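Local coordinates for protein carbohydrate deacetylase Agd3 (Neosartorya fumigata, PDB 6NWZ) that probably removes N-acetyl groups from the exopolysaccharide galactosaminogalactan, and is required for biofilm formation by the fungus, at residues Ala186-Asn191 with Thr196-Ala201. Residues are numbered along the deposited sequence; the frame is centred on the assembly and turned at random.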
loop_
_atom_site.group_PDB
_atom_site.type_symbol
_atom_site.label_atom_id
_atom_site.label_comp_id
_atom_site.label_asym_id
_atom_site.label_seq_id
_atom_site.Cartn_x
_atom_site.Cartn_y
_atom_site.Cartn_z
ATOM N N ALA A 186 -5.072 -19.862 16.084
ATOM C CA ALA A 186 -3.789 -19.918 15.398
ATOM C C ALA A 186 -2.895 -20.928 16.101
ATOM O O ALA A 186 -3.077 -21.237 17.282
ATOM C CB ALA A 186 -3.103 -18.546 15.351
ATOM N N GLN A 187 -1.907 -21.428 15.366
ATOM C CA GLN A 187 -1.127 -22.562 15.840
ATOM C C GLN A 187 0.314 -22.433 15.368
ATOM O O GLN A 187 0.564 -22.107 14.203
ATOM C CB GLN A 187 -1.754 -23.870 15.340
ATOM C CG GLN A 187 -1.057 -25.135 15.767
ATOM C CD GLN A 187 -1.849 -26.371 15.393
ATOM O OE1 GLN A 187 -1.478 -27.108 14.480
ATOM N NE2 GLN A 187 -2.945 -26.603 16.099
ATOM N N PHE A 188 1.254 -22.667 16.284
ATOM C CA PHE A 188 2.665 -22.730 15.933
ATOM C C PHE A 188 2.998 -24.121 15.411
ATOM O O PHE A 188 2.718 -25.125 16.074
ATOM C CB PHE A 188 3.550 -22.412 17.138
ATOM C CG PHE A 188 3.455 -20.992 17.608
ATOM C CD1 PHE A 188 3.726 -19.944 16.745
ATOM C CD2 PHE A 188 3.102 -20.705 18.918
ATOM C CE1 PHE A 188 3.643 -18.632 17.179
ATOM C CE2 PHE A 188 3.022 -19.395 19.360
ATOM C CZ PHE A 188 3.288 -18.357 18.487
ATOM N N ALA A 189 3.599 -24.176 14.229
ATOM C CA ALA A 189 4.026 -25.441 13.668
ATOM C C ALA A 189 5.259 -25.959 14.406
ATOM O O ALA A 189 5.996 -25.187 15.024
ATOM C CB ALA A 189 4.332 -25.281 12.181
ATOM N N PRO A 190 5.494 -27.267 14.371
ATOM C CA PRO A 190 6.748 -27.798 14.914
ATOM C C PRO A 190 7.943 -27.261 14.141
ATOM O O PRO A 190 7.832 -26.816 12.996
ATOM C CB PRO A 190 6.601 -29.315 14.740
ATOM C CG PRO A 190 5.124 -29.543 14.681
ATOM C CD PRO A 190 4.560 -28.340 13.985
ATOM N N ASN A 191 9.105 -27.295 14.792
ATOM C CA ASN A 191 10.328 -26.803 14.172
ATOM C C ASN A 191 11.544 -27.498 14.766
ATOM O O ASN A 191 11.442 -28.630 15.245
ATOM C CB ASN A 191 10.442 -25.284 14.331
ATOM C CG ASN A 191 10.519 -24.849 15.784
ATOM O OD1 ASN A 191 10.196 -25.614 16.692
ATOM N ND2 ASN A 191 10.942 -23.608 16.009
ATOM N N THR A 196 6.269 -30.675 18.572
ATOM C CA THR A 196 4.822 -30.725 18.456
ATOM C C THR A 196 4.259 -29.328 18.236
ATOM O O THR A 196 4.865 -28.326 18.625
ATOM C CB THR A 196 4.185 -31.337 19.706
ATOM O OG1 THR A 196 4.432 -30.482 20.827
ATOM C CG2 THR A 196 4.783 -32.699 19.990
ATOM N N ALA A 197 3.085 -29.273 17.614
ATOM C CA ALA A 197 2.403 -28.006 17.426
ATOM C C ALA A 197 1.948 -27.445 18.774
ATOM O O ALA A 197 1.953 -28.129 19.801
ATOM C CB ALA A 197 1.214 -28.171 16.481
ATOM N N SER A 198 1.550 -26.177 18.760
ATOM C CA SER A 198 1.155 -25.497 19.985
ATOM C C SER A 198 0.254 -24.324 19.631
ATOM O O SER A 198 0.160 -23.910 18.472
ATOM C CB SER A 198 2.375 -25.025 20.783
ATOM O OG SER A 198 3.184 -24.163 20.004
ATOM N N THR A 199 -0.395 -23.781 20.658
ATOM C CA THR A 199 -1.359 -22.705 20.481
ATOM C C THR A 199 -0.653 -21.361 20.359
ATOM O O THR A 199 0.223 -21.032 21.165
ATOM C CB THR A 199 -2.336 -22.676 21.652
ATOM O OG1 THR A 199 -3.134 -23.867 21.637
ATOM C CG2 THR A 199 -3.234 -21.456 21.560
ATOM N N ALA A 200 -1.051 -20.578 19.359
ATOM C CA ALA A 200 -0.466 -19.268 19.116
ATOM C C ALA A 200 -1.410 -18.112 19.391
ATOM O O ALA A 200 -0.948 -17.037 19.770
ATOM C CB ALA A 200 0.024 -19.168 17.668
ATOM N N ALA A 201 -2.714 -18.300 19.206
ATOM C CA ALA A 201 -3.683 -17.259 19.511
ATOM C C ALA A 201 -5.003 -17.922 19.873
ATOM O O ALA A 201 -5.326 -19.004 19.376
ATOM C CB ALA A 201 -3.859 -16.285 18.337
#
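Phe188 and Ser198 form an antiparallel hydrogen-bonded pair in the hairpin of strands 182-188 and 198-206, and each backbone serves the other as donor and acceptor. Phe188 N gives its hydrogen to Ser198 O at 2.7 Å, and Ser198 N returns one to Phe188 O at 3.1 Å. Toward the next pair the ladder is interrupted by a beta bulge: Gln187 faces Thr199 in a non-hydrogen-bonded pair, but Ala186 faces Ala201, leaving Ala200 as the extra residue. Its amide is still paid for, since Ala200 N reaches Ala186 O at 3.0 Å, although from 51° above the carbonyl plane; the bond from Ala186 N to Ala201 O is weak.

At the bulge the CB of Ala200 points toward strand 182-188. It sits over the centre of one face of the Phe188 ring, 3.4 Å from the centroid, in a CH-pi contact. With CG of Phe188 anti to its carbonyl carbon (chi1 -68°), the ring lies alongside the opposite strand and meets Ser198 OG at its edge. On the other face of the sheet, Gln187 runs extended past Ala197, its OE1 3.5 Å from Ala197 CB, while Glu184 accepts from its NE2 and also hydrogen-bonds Thr199 OG1. Strand 144-147 flanks the hairpin, where Ser146 and Leu144 bond the backbones of Gln187 and Ala189.

Within this CBM87 family region, the chemistry implies a hairpin that combines a backbone ladder, weak at its Ala186-Ala201 end, with a methyl-on-ring contact: the bulge shifts the register by one residue and sets Ala200 on Phe188, while the N-H of Ala200 keeps a backbone acceptor.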